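Local coordinates for protein 3-dehydroquinate dehydratase (Enterococcus faecalis, PDB 4PH6) that catalyses the cis-dehydration of 3-dehydroquinate to 3-dehydroshikimate through an imine with an active-site lysine, the third step of the chorismate pathway, at residues 21-26 with 41-46; 35-40 with 73-78; 87-92 with 144-149. All coordinates share one frame; numbering follows the deposited sequence.

Contact 1. Residues 21-26 with 41-46; sequences IVVPIV and QTLDCD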
ATOM      1  N   ILE A  21      16.844  -0.508   2.861  1.00  9.34           N
ATOM      2  CA  ILE A  21      16.640   0.884   2.514  1.00  9.16           C
ATOM      3  C   ILE A  21      17.885   1.515   1.913  1.00 12.68           C
ATOM      4  O   ILE A  21      18.990   1.386   2.451  1.00 12.20           O
ATOM      5  CB  ILE A  21      16.184   1.709   3.730  1.00  9.06           C
ATOM      6  CG1 ILE A  21      14.948   1.068   4.370  1.00  9.06           C
ATOM      7  CG2 ILE A  21      15.902   3.127   3.330  1.00  8.98           C
ATOM      8  CD1 ILE A  21      14.313   1.910   5.465  1.00  9.06           C
ATOM      9  N   VAL A  22      17.662   2.199   0.792  1.00  9.18           N
ATOM     10  CA  VAL A  22      18.681   2.862  -0.000  1.00 10.04           C
ATOM     11  C   VAL A  22      18.475   4.366   0.018  1.00 13.77           C
ATOM     12  O   VAL A  22      17.414   4.852  -0.375  1.00 16.15           O
ATOM     13  CB  VAL A  22      18.643   2.412  -1.485  1.00 16.68           C
ATOM     14  CG1 VAL A  22      19.825   2.999  -2.260  1.00  9.64           C
ATOM     15  CG2 VAL A  22      18.598   0.892  -1.593  1.00  9.65           C
ATOM     16  N   VAL A  23      19.486   5.111   0.444  1.00  9.23           N
ATOM     17  CA  VAL A  23      19.422   6.556   0.337  1.00  9.22           C
ATOM     18  C   VAL A  23      20.352   7.000  -0.786  1.00 15.81           C
ATOM     19  O   VAL A  23      21.511   6.561  -0.853  1.00  9.54           O
ATOM     20  CB  VAL A  23      19.784   7.269   1.680  1.00 10.34           C
ATOM     21  CG1 VAL A  23      21.181   6.888   2.170  1.00 10.89           C
ATOM     22  CG2 VAL A  23      19.672   8.781   1.536  1.00  9.34           C
ATOM     23  N   PRO A  24      19.837   7.857  -1.693  1.00 16.92           N
ATOM     24  CA  PRO A  24      20.624   8.483  -2.765  1.00 15.25           C
ATOM     25  C   PRO A  24      21.350   9.766  -2.329  1.00 14.19           C
ATOM     26  O   PRO A  24      20.837  10.582  -1.566  1.00  9.71           O
ATOM     27  CB  PRO A  24      19.570   8.803  -3.823  1.00  9.71           C
ATOM     28  CG  PRO A  24      18.346   9.117  -3.003  1.00 14.74           C
ATOM     29  CD  PRO A  24      18.410   8.228  -1.780  1.00 15.62           C
ATOM     30  N   ILE A  25      22.568   9.918  -2.830  1.00 15.69           N
ATOM     31  CA  ILE A  25      23.263  11.182  -2.776  1.00 10.13           C
ATOM     32  C   ILE A  25      23.160  11.799  -4.162  1.00 10.33           C
ATOM     33  O   ILE A  25      23.592  11.189  -5.138  1.00 14.71           O
ATOM     34  CB  ILE A  25      24.727  11.001  -2.356  1.00 10.32           C
ATOM     35  CG1 ILE A  25      24.790  10.382  -0.952  1.00 14.32           C
ATOM     36  CG2 ILE A  25      25.468  12.332  -2.421  1.00 10.58           C
ATOM     37  CD1 ILE A  25      26.196  10.202  -0.404  1.00 10.50           C
ATOM     38  N   VAL A  26      22.557  12.981  -4.262  1.00 10.43           N
ATOM     39  CA  VAL A  26      22.418  13.648  -5.556  1.00 10.70           C
ATOM     40  C   VAL A  26      23.072  15.022  -5.583  1.00 13.17           C
ATOM     41  O   VAL A  26      22.834  15.802  -6.500  1.00 13.84           O
ATOM     42  CB  VAL A  26      20.932  13.821  -5.977  1.00 17.74           C
ATOM     43  CG1 VAL A  26      20.235  12.470  -6.112  1.00 17.42           C
ATOM     44  CG2 VAL A  26      20.186  14.725  -5.003  1.00 10.74           C
ATOM     45  N   GLN A  41      25.871   7.904   8.055  1.00  9.29           N
ATOM     46  CA  GLN A  41      26.290   7.076   9.183  1.00 13.51           C
ATOM     47  C   GLN A  41      25.304   7.119  10.338  1.00 13.70           C
ATOM     48  O   GLN A  41      25.292   6.222  11.176  1.00 13.78           O
ATOM     49  CB  GLN A  41      27.675   7.496   9.685  1.00 12.01           C
ATOM     50  CG  GLN A  41      28.793   7.236   8.693  1.00 15.60           C
ATOM     51  CD  GLN A  41      30.158   7.579   9.249  1.00 22.06           C
ATOM     52  OE1 GLN A  41      30.509   7.150  10.343  1.00 34.24           O
ATOM     53  NE2 GLN A  41      30.937   8.360   8.498  1.00 19.14           N
ATOM     54  N   THR A  42      24.491   8.170  10.390  1.00 13.92           N
ATOM     55  CA  THR A  42      23.475   8.281  11.421  1.00 12.07           C
ATOM     56  C   THR A  42      22.077   8.324  10.827  1.00 14.10           C
ATOM     57  O   THR A  42      21.130   8.745  11.501  1.00 16.32           O
ATOM     58  CB  THR A  42      23.692   9.530  12.304  1.00 11.96           C
ATOM     59  OG1 THR A  42      23.970  10.669  11.479  1.00 10.31           O
ATOM     60  CG2 THR A  42      24.854   9.302  13.256  1.00 10.68           C
ATOM     61  N   LEU A  43      21.950   7.896   9.571  1.00  9.05           N
ATOM     62  CA  LEU A  43      20.640   7.744   8.931  1.00 13.42           C
ATOM     63  C   LEU A  43      20.154   6.304   9.046  1.00 12.99           C
ATOM     64  O   LEU A  43      20.955   5.368   9.004  1.00  8.65           O
ATOM     65  CB  LEU A  43      20.692   8.139   7.454  1.00 17.06           C
ATOM     66  CG  LEU A  43      20.786   9.611   7.063  1.00 20.43           C
ATOM     67  CD1 LEU A  43      20.780   9.700   5.546  1.00 20.66           C
ATOM     68  CD2 LEU A  43      19.630  10.411   7.662  1.00 19.95           C
ATOM     69  N   ASP A  44      18.839   6.133   9.167  1.00 10.16           N
ATOM     70  CA  ASP A  44      18.249   4.811   9.366  1.00 12.99           C
ATOM     71  C   ASP A  44      18.061   4.092   8.023  1.00 11.84           C
ATOM     72  O   ASP A  44      16.943   3.838   7.596  1.00 16.87           O
ATOM     73  CB  ASP A  44      16.923   4.944  10.123  1.00 10.43           C
ATOM     74  CG  ASP A  44      16.377   3.604  10.617  1.00 25.62           C
ATOM     75  OD1 ASP A  44      15.219   3.586  11.104  1.00 34.68           O
ATOM     76  OD2 ASP A  44      17.080   2.573  10.520  1.00 18.52           O
ATOM     77  N   CYS A  45      19.175   3.781   7.371  1.00  8.46           N
ATOM     78  CA  CYS A  45      19.169   3.146   6.057  1.00 11.16           C
ATOM     79  C   CYS A  45      20.188   2.020   6.031  1.00 12.93           C
ATOM     80  O   CYS A  45      21.002   1.892   6.950  1.00 15.63           O
ATOM     81  CB  CYS A  45      19.482   4.158   4.954  1.00  7.65           C
ATOM     82  SG  CYS A  45      21.161   4.847   5.005  1.00  7.22           S
ATOM     83  N   ASP A  46      20.163   1.222   4.971  1.00  7.35           N
ATOM     84  CA  ASP A  46      21.021   0.057   4.906  1.00  7.10           C
ATOM     85  C   ASP A  46      22.136   0.243   3.893  1.00  7.99           C
ATOM     86  O   ASP A  46      23.251  -0.258   4.082  1.00 11.07           O
ATOM     87  CB  ASP A  46      20.191  -1.173   4.581  1.00  9.61           C
ATOM     88  CG  ASP A  46      19.134  -1.431   5.626  1.00 12.58           C
ATOM     89  OD1 ASP A  46      19.507  -1.529   6.809  1.00 15.44           O
ATOM     90  OD2 ASP A  46      17.940  -1.478   5.278  1.00  9.89           O
TER

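Contact 2. Residues 35-40 with 73-78; sequences AEATAS and ERLGQK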
ATOM      1  N   ALA A  35      29.956  15.237   2.674  1.00 11.69           N
ATOM      2  CA  ALA A  35      29.171  15.541   3.866  1.00 18.79           C
ATOM      3  C   ALA A  35      27.983  14.589   3.995  1.00 15.99           C
ATOM      4  O   ALA A  35      27.754  14.013   5.067  1.00 17.97           O
ATOM      5  CB  ALA A  35      28.699  16.999   3.856  1.00 13.22           C
ATOM      6  N   GLU A  36      27.253  14.408   2.899  1.00 13.83           N
ATOM      7  CA  GLU A  36      26.062  13.566   2.901  1.00 11.06           C
ATOM      8  C   GLU A  36      26.423  12.085   3.095  1.00  9.74           C
ATOM      9  O   GLU A  36      25.622  11.300   3.598  1.00  9.47           O
ATOM     10  CB  GLU A  36      25.262  13.768   1.614  1.00 10.80           C
ATOM     11  CG  GLU A  36      24.696  15.169   1.471  1.00 13.11           C
ATOM     12  CD  GLU A  36      23.677  15.297   0.350  1.00 24.52           C
ATOM     13  OE1 GLU A  36      23.274  14.261  -0.227  1.00 22.21           O
ATOM     14  OE2 GLU A  36      23.271  16.441   0.046  1.00 35.40           O
ATOM     15  N   ALA A  37      27.638  11.718   2.713  1.00  9.53           N
ATOM     16  CA  ALA A  37      28.131  10.373   2.949  1.00  9.08           C
ATOM     17  C   ALA A  37      28.340  10.187   4.442  1.00  9.25           C
ATOM     18  O   ALA A  37      27.902   9.200   5.035  1.00 11.63           O
ATOM     19  CB  ALA A  37      29.412  10.136   2.195  1.00  9.06           C
ATOM     20  N   THR A  38      29.011  11.158   5.045  1.00  9.82           N
ATOM     21  CA  THR A  38      29.234  11.131   6.480  1.00 19.64           C
ATOM     22  C   THR A  38      27.898  11.132   7.221  1.00 10.83           C
ATOM     23  O   THR A  38      27.730  10.373   8.176  1.00 10.26           O
ATOM     24  CB  THR A  38      30.112  12.311   6.948  1.00 21.68           C
ATOM     25  OG1 THR A  38      31.451  12.127   6.458  1.00 11.27           O
ATOM     26  CG2 THR A  38      30.142  12.393   8.469  1.00 11.85           C
ATOM     27  N   ALA A  39      26.950  11.941   6.749  1.00 10.39           N
ATOM     28  CA  ALA A  39      25.625  11.996   7.351  1.00 11.30           C
ATOM     29  C   ALA A  39      24.895  10.646   7.305  1.00 17.89           C
ATOM     30  O   ALA A  39      24.133  10.339   8.225  1.00 10.03           O
ATOM     31  CB  ALA A  39      24.771  13.081   6.677  1.00 10.98           C
ATOM     32  N   SER A  40      25.134   9.834   6.266  1.00 15.57           N
ATOM     33  CA  SER A  40      24.460   8.538   6.159  1.00  8.97           C
ATOM     34  C   SER A  40      24.776   7.624   7.362  1.00  9.02           C
ATOM     35  O   SER A  40      24.016   6.705   7.674  1.00  8.97           O
ATOM     36  CB  SER A  40      24.825   7.829   4.847  1.00 12.60           C
ATOM     37  OG  SER A  40      26.125   7.266   4.883  1.00 12.16           O
ATOM     38  N   GLU A  73      35.034   5.579   2.471  1.00 15.49           N
ATOM     39  CA  GLU A  73      35.685   5.678   3.775  1.00 11.78           C
ATOM     40  C   GLU A  73      34.752   6.214   4.847  1.00 14.19           C
ATOM     41  O   GLU A  73      34.911   5.872   6.024  1.00 14.16           O
ATOM     42  CB  GLU A  73      36.926   6.563   3.703  1.00 12.11           C
ATOM     43  CG  GLU A  73      38.041   5.990   2.866  1.00 18.25           C
ATOM     44  CD  GLU A  73      39.260   6.885   2.866  1.00 34.30           C
ATOM     45  OE1 GLU A  73      39.089   8.114   3.022  1.00 34.12           O
ATOM     46  OE2 GLU A  73      40.389   6.356   2.729  1.00 43.11           O
ATOM     47  N   ARG A  74      33.786   7.041   4.437  1.00  9.99           N
ATOM     48  CA  ARG A  74      32.825   7.664   5.357  1.00  9.89           C
ATOM     49  C   ARG A  74      31.493   6.898   5.495  1.00 12.19           C
ATOM     50  O   ARG A  74      30.569   7.383   6.141  1.00 12.28           O
ATOM     51  CB  ARG A  74      32.522   9.105   4.901  1.00  9.29           C
ATOM     52  CG  ARG A  74      33.703  10.079   4.958  1.00 10.70           C
ATOM     53  CD  ARG A  74      33.515  11.265   4.001  1.00 10.46           C
ATOM     54  NE  ARG A  74      34.555  12.286   4.160  1.00 11.68           N
ATOM     55  CZ  ARG A  74      35.795  12.191   3.678  1.00 25.28           C
ATOM     56  NH1 ARG A  74      36.186  11.108   3.005  1.00 24.97           N
ATOM     57  NH2 ARG A  74      36.660  13.181   3.879  1.00 25.02           N
ATOM     58  N   LEU A  75      31.365   5.723   4.883  1.00 12.30           N
ATOM     59  CA  LEU A  75      30.044   5.084   4.828  1.00  7.13           C
ATOM     60  C   LEU A  75      29.709   4.183   6.008  1.00  6.58           C
ATOM     61  O   LEU A  75      28.659   3.573   6.013  1.00 11.96           O
ATOM     62  CB  LEU A  75      29.893   4.279   3.539  1.00  6.25           C
ATOM     63  CG  LEU A  75      29.453   5.108   2.334  1.00  9.23           C
ATOM     64  CD1 LEU A  75      28.967   4.213   1.217  1.00  9.86           C
ATOM     65  CD2 LEU A  75      28.350   6.073   2.722  1.00  8.63           C
ATOM     66  N   GLY A  76      30.593   4.096   7.000  1.00  9.30           N
ATOM     67  CA  GLY A  76      30.347   3.279   8.180  1.00  7.34           C
ATOM     68  C   GLY A  76      30.004   1.827   7.866  1.00 15.90           C
ATOM     69  O   GLY A  76      29.228   1.188   8.589  1.00  9.08           O
ATOM     70  N   GLN A  77      30.571   1.345   6.756  1.00 19.16           N
ATOM     71  CA  GLN A  77      30.484  -0.037   6.275  1.00 16.81           C
ATOM     72  C   GLN A  77      29.100  -0.360   5.689  1.00 10.17           C
ATOM     73  O   GLN A  77      28.704  -1.524   5.618  1.00  8.15           O
ATOM     74  CB  GLN A  77      30.866  -1.019   7.395  1.00  7.02           C
ATOM     75  CG  GLN A  77      31.284  -2.423   6.938  1.00  9.00           C
ATOM     76  CD  GLN A  77      32.514  -2.470   6.008  1.00  9.55           C
ATOM     77  OE1 GLN A  77      33.222  -1.487   5.819  1.00  9.75           O
ATOM     78  NE2 GLN A  77      32.752  -3.635   5.423  1.00  7.83           N
ATOM     79  N   LYS A  78      28.383   0.673   5.252  1.00  5.39           N
ATOM     80  CA  LYS A  78      27.190   0.484   4.427  1.00  4.76           C
ATOM     81  C   LYS A  78      27.581   0.306   2.954  1.00 15.30           C
ATOM     82  O   LYS A  78      28.430   1.036   2.441  1.00 12.04           O
ATOM     83  CB  LYS A  78      26.228   1.667   4.555  1.00  4.51           C
ATOM     84  CG  LYS A  78      25.533   1.818   5.895  1.00  4.53           C
ATOM     85  CD  LYS A  78      24.348   2.793   5.768  1.00  4.28           C
ATOM     86  CE  LYS A  78      23.750   3.138   7.121  1.00  4.48           C
ATOM     87  NZ  LYS A  78      24.726   3.820   7.978  1.00  5.03           N
TER
HETATM   88  O   HOH W   1      26.752   5.406   6.582  1.00  6.42           O

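Contact 3. Residues 87-92 with 144-149; sequences QKEGGE and CNHDFQ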
ATOM      1  N   GLN A  87      20.260   9.861 -19.454  1.00 16.68           N
ATOM      2  CA  GLN A  87      19.236  10.870 -19.694  1.00 17.73           C
ATOM      3  C   GLN A  87      17.902  10.281 -20.162  1.00 18.88           C
ATOM      4  O   GLN A  87      16.848  10.756 -19.758  1.00 18.46           O
ATOM      5  CB  GLN A  87      19.750  11.887 -20.717  1.00 19.15           C
ATOM      6  CG  GLN A  87      18.993  13.204 -20.749  1.00 27.05           C
ATOM      7  CD  GLN A  87      19.687  14.259 -21.610  1.00 32.47           C
ATOM      8  OE1 GLN A  87      20.350  13.933 -22.602  1.00 35.95           O
ATOM      9  NE2 GLN A  87      19.541  15.527 -21.229  1.00 27.11           N
ATOM     10  N   LYS A  88      17.934   9.241 -20.992  1.00 20.75           N
ATOM     11  CA  LYS A  88      16.688   8.699 -21.540  1.00 23.14           C
ATOM     12  C   LYS A  88      15.875   7.922 -20.493  1.00 21.75           C
ATOM     13  O   LYS A  88      14.724   7.549 -20.742  1.00 17.50           O
ATOM     14  CB  LYS A  88      16.970   7.799 -22.748  1.00 22.38           C
ATOM     15  CG  LYS A  88      15.802   7.687 -23.737  1.00 30.36           C
ATOM     16  CD  LYS A  88      15.878   6.357 -24.513  1.00 36.62           C
ATOM     17  CE  LYS A  88      16.158   6.523 -26.013  1.00 35.49           C
ATOM     18  NZ  LYS A  88      14.967   6.253 -26.869  1.00 38.45           N
ATOM     19  N   GLU A  89      16.471   7.680 -19.326  1.00 21.37           N
ATOM     20  CA  GLU A  89      15.759   6.991 -18.250  1.00 20.41           C
ATOM     21  C   GLU A  89      15.691   7.861 -16.992  1.00 13.69           C
ATOM     22  O   GLU A  89      15.679   7.345 -15.872  1.00 12.77           O
ATOM     23  CB  GLU A  89      16.420   5.635 -17.951  1.00 12.88           C
ATOM     24  CG  GLU A  89      16.590   4.774 -19.211  1.00 13.75           C
ATOM     25  CD  GLU A  89      16.811   3.290 -18.929  1.00 12.18           C
ATOM     26  OE1 GLU A  89      16.746   2.862 -17.754  1.00 13.43           O
ATOM     27  OE2 GLU A  89      17.038   2.543 -19.902  1.00 12.42           O
ATOM     28  N   GLY A  90      15.663   9.179 -17.187  1.00 14.57           N
ATOM     29  CA  GLY A  90      15.506  10.122 -16.084  1.00 15.18           C
ATOM     30  C   GLY A  90      16.765  10.817 -15.573  1.00 14.32           C
ATOM     31  O   GLY A  90      16.703  11.632 -14.662  1.00 14.32           O
ATOM     32  N   GLY A  91      17.910  10.497 -16.161  1.00 14.26           N
ATOM     33  CA  GLY A  91      19.180  11.027 -15.703  1.00 17.23           C
ATOM     34  C   GLY A  91      19.320  12.528 -15.834  1.00 18.63           C
ATOM     35  O   GLY A  91      18.469  13.180 -16.425  1.00 24.61           O
ATOM     36  N   GLU A  92      20.403  13.077 -15.294  1.00 15.12           N
ATOM     37  CA  GLU A  92      20.563  14.533 -15.234  1.00 20.10           C
ATOM     38  C   GLU A  92      21.265  15.166 -16.437  1.00 21.56           C
ATOM     39  O   GLU A  92      21.067  16.346 -16.709  1.00 23.49           O
ATOM     40  CB  GLU A  92      21.320  14.923 -13.968  1.00 15.61           C
ATOM     41  CG  GLU A  92      20.483  14.809 -12.716  1.00 22.77           C
ATOM     42  CD  GLU A  92      19.283  15.751 -12.717  1.00 22.49           C
ATOM     43  OE1 GLU A  92      19.484  16.979 -12.798  1.00 16.46           O
ATOM     44  OE2 GLU A  92      18.138  15.256 -12.632  1.00 21.79           O
ATOM     45  N   CYS A 144      18.965  -2.686 -14.677  1.00 10.13           N
ATOM     46  CA  CYS A 144      17.843  -1.844 -14.342  1.00 10.06           C
ATOM     47  C   CYS A 144      17.223  -1.161 -15.535  1.00 10.21           C
ATOM     48  O   CYS A 144      17.870  -0.938 -16.565  1.00 10.54           O
ATOM     49  CB  CYS A 144      18.285  -0.796 -13.340  1.00 17.07           C
ATOM     50  SG  CYS A 144      19.614   0.173 -14.005  1.00 28.56           S
ATOM     51  N   ASN A 145      15.955  -0.817 -15.373  1.00 10.15           N
ATOM     52  CA  ASN A 145      15.246  -0.084 -16.403  1.00 10.61           C
ATOM     53  C   ASN A 145      14.313   0.944 -15.777  1.00 10.96           C
ATOM     54  O   ASN A 145      13.698   0.694 -14.749  1.00 10.62           O
ATOM     55  CB  ASN A 145      14.476  -1.049 -17.307  1.00 10.46           C
ATOM     56  CG  ASN A 145      13.578  -0.332 -18.289  1.00 12.22           C
ATOM     57  OD1 ASN A 145      12.369  -0.483 -18.248  1.00 11.30           O
ATOM     58  ND2 ASN A 145      14.171   0.483 -19.161  1.00 11.96           N
ATOM     59  N   HIS A 146      14.234   2.113 -16.393  1.00 15.61           N
ATOM     60  CA  HIS A 146      13.364   3.171 -15.902  1.00 16.52           C
ATOM     61  C   HIS A 146      12.562   3.767 -17.026  1.00 22.41           C
ATOM     62  O   HIS A 146      13.122   4.186 -18.039  1.00 20.51           O
ATOM     63  CB  HIS A 146      14.170   4.285 -15.237  1.00 13.18           C
ATOM     64  CG  HIS A 146      14.998   3.815 -14.088  1.00 14.10           C
ATOM     65  ND1 HIS A 146      16.204   3.186 -14.266  1.00 12.36           N
ATOM     66  CD2 HIS A 146      14.779   3.865 -12.758  1.00 12.66           C
ATOM     67  CE1 HIS A 146      16.698   2.862 -13.077  1.00 29.80           C
ATOM     68  NE2 HIS A 146      15.858   3.279 -12.152  1.00 12.44           N
ATOM     69  N   ASP A 147      11.250   3.820 -16.837  1.00 25.88           N
ATOM     70  CA  ASP A 147      10.384   4.558 -17.742  1.00 17.62           C
ATOM     71  C   ASP A 147       9.698   5.655 -16.953  1.00 15.58           C
ATOM     72  O   ASP A 147       8.822   5.368 -16.148  1.00 15.16           O
ATOM     73  CB  ASP A 147       9.355   3.636 -18.380  1.00 15.96           C
ATOM     74  CG  ASP A 147       8.685   4.263 -19.592  1.00 16.27           C
ATOM     75  OD1 ASP A 147       8.456   5.493 -19.592  1.00 17.49           O
ATOM     76  OD2 ASP A 147       8.386   3.521 -20.541  1.00 16.53           O
ATOM     77  N   PHE A 148      10.079   6.909 -17.188  1.00 22.15           N
ATOM     78  CA  PHE A 148       9.555   8.010 -16.382  1.00 23.24           C
ATOM     79  C   PHE A 148       8.369   8.700 -17.041  1.00 26.35           C
ATOM     80  O   PHE A 148       7.893   9.726 -16.544  1.00 32.35           O
ATOM     81  CB  PHE A 148      10.660   9.033 -16.052  1.00 21.75           C
ATOM     82  CG  PHE A 148      11.182   9.805 -17.240  1.00 26.18           C
ATOM     83  CD1 PHE A 148      10.631  11.032 -17.592  1.00 31.86           C
ATOM     84  CD2 PHE A 148      12.256   9.326 -17.982  1.00 29.96           C
ATOM     85  CE1 PHE A 148      11.128  11.758 -18.681  1.00 32.57           C
ATOM     86  CE2 PHE A 148      12.755  10.045 -19.073  1.00 28.86           C
ATOM     87  CZ  PHE A 148      12.189  11.260 -19.420  1.00 27.59           C
ATOM     88  N   GLN A 149       7.869   8.124 -18.131  1.00 24.69           N
ATOM     89  CA  GLN A 149       6.717   8.703 -18.822  1.00 29.88           C
ATOM     90  C   GLN A 149       5.444   7.873 -18.663  1.00 26.35           C
ATOM     91  O   GLN A 149       4.343   8.421 -18.604  1.00 22.03           O
ATOM     92  CB  GLN A 149       7.028   8.888 -20.308  1.00 26.67           C
ATOM     93  CG  GLN A 149       8.105   9.922 -20.571  1.00 31.95           C
ATOM     94  CD  GLN A 149       8.503   9.997 -22.033  1.00 40.13           C
ATOM     95  OE1 GLN A 149       8.310   9.047 -22.800  1.00 39.71           O
ATOM     96  NE2 GLN A 149       9.073  11.129 -22.425  1.00 47.84           N
TER
HETATM   97  O   HOH W   2      12.414   6.859 -19.736  1.00 30.00           O
HETATM   98  O   HOH W   3      17.444  -0.048 -19.313  1.00  5.29           O

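Contact 1. Residues 21-26 with 41-46
Asp46 OD2 is gripped from two directions: Ile21 N donates to it at 2.8 Å in a nearly straight bond (169°), reaching the anti side of the carboxylate close to its plane, while Arg246 of helix 242-251 forms a salt bridge with the same oxygen. The return bond runs from Asp46 N to Ile21 O, also 2.8 Å, so Asp46 holds both the N-H and the C=O of one strand residue. Its carboxylate reaches back to Ile21 N because CG stands beside its own backbone N (chi1 -60°). Asp44 OD2 makes a second salt bridge with Arg246, which probably offsets part of the negative charge. Apolar contacts adjoin these bonds. Cys45 SG lies 3.5 Å from Val23 CG1, Cys45 CB meets Ile21 CG2 at 4.1 Å, and Leu43 CD1 touches Val23 CG2 at 4.3 Å. Asp44 is the centre of an inverse gamma turn; its carbonyl O packs against Ile21 CD1 at 3.9 Å. The pairing starts the parallel alignment of strands 20-25 and 47-51 in the (beta/alpha)8 barrel: Ile21 bonds onward to Leu47, and Val23 to Leu47 and Glu49, through the backbone, and Val242 of helix 242-251 covers Ile21, Val23 and Cys45.

Contact 2. Residues 35-40 with 73-78
Thr38 and Arg74 meet with their side chains slanted across each other, the hydroxyl of the threonine lying against the aliphatic part of the arginine. Thr38 OG1 is 3.3 Å from Arg74 CD and nearly as close to CG, and it sits at the edge of the guanidinium, near its plane. The arginine runs extended from CG to NE past this hydroxyl, and its NH1 turns back to bond Gln70 O in the preceding helix; Thr38 OG1 has a weak bond to Leu34 O. The next residue, Leu75, starts out away from helix 30-40, but its CD2 comes back to meet both Ala37 and Ser40, 4.2 Å from Ala37 CB and 3.3 Å from Ser40 OG. That hydroxyl is placed between its backbone N and carbonyl carbon (chi1 76°), from where it donates to Ala37 O at 2.6 Å, in the carbonyl plane and on a lone pair. Lys78 approaches from the far end of the type I' turn 75-78. Its chain is extended as far as CE and then bends (chi4 62°), bringing NZ above the carbonyl plane of Ser40, where it donates to Ser40 O at 3.0 Å. A water joins Ser40, Leu75 and Lys78: it donates to Ser40 OG at 2.6 Å and to Leu75 O, and accepts from Lys78 NZ. The contact ties helix 30-40 of the (beta/alpha)8 barrel to the loop between helix 61-73 and strand 80-83, with Ser40 and Leu75 both packing on Val48 of strand 47-51. Its chemistry is mixed, a small apolar patch flanked by polar links; near the end of the helix, the bond to Ser40 O would probably favour the lysine ammonium.

Contact 3. Residues 87-92 with 144-149
One direct hydrogen bond joins the segments: His146 N donates to Glu89 OE1 at 3.0 Å, bent (140°) and arriving from well above the carboxylate plane. The same oxygen lies in the plane of the His146 ring at its edge, 3.5 Å from ND1, with carboxylate and ring planes 53° apart. Glu89 reaches the strand through a chain extended beyond CG, and its CB packs on the way against His146 CB. Two waters add bridges. One donates to Glu89 OE2 at 2.7 Å and to Cys144 O, and accepts weakly from Asn145 ND2, whose amide is turned 83° from the carboxylate; Asn145 OD1 bonds Arg160. Glu119 of strand 115-119 also lies close to Glu89 OE2. The other water donates to Lys88 O at 2.6 Å and to His146 O. Van der Waals contact comes from Phe148, whose ring brings CD2 to 3.5 Å from Gly90 N and presents its edge to Lys88 O. His146 is the predicted proton donor/acceptor; its NE2 bonds Lys173, the predicted Schiff-base lysine on strand 171-176, and its side chain touches Arg85, a predicted substrate-binding residue. The contact lies toward the C-terminal end of strand 140-147, which runs between strands 115-119 and 171-176, where the loop from strand 80-83 to helix 97-110 folds over the catalytic end of the barrel.

After the N-terminal hairpin, strand 20-25 leads into helix 30-40, and contact 1 closes this first beta-alpha unit of the barrel by bringing the loop after the helix back to the strand's start. Contact 2 opens before contact 1 has closed, so the two cross: spanning strand 47-51 and helix 61-73, it fixes helix 30-40 to the loop that follows. They touch directly, with centres about 9 Å apart, through Gln41 NE2 on Arg74 O and Lys78 on Cys45 and Asp46. Contact 3 follows in series, spanning helix 97-110, strand 115-119 and helix 124-136. Its centre is about 26 Å from that of contact 2, across the chain's centre, linking loop 87-92 to strand 140-147 at the predicted active site.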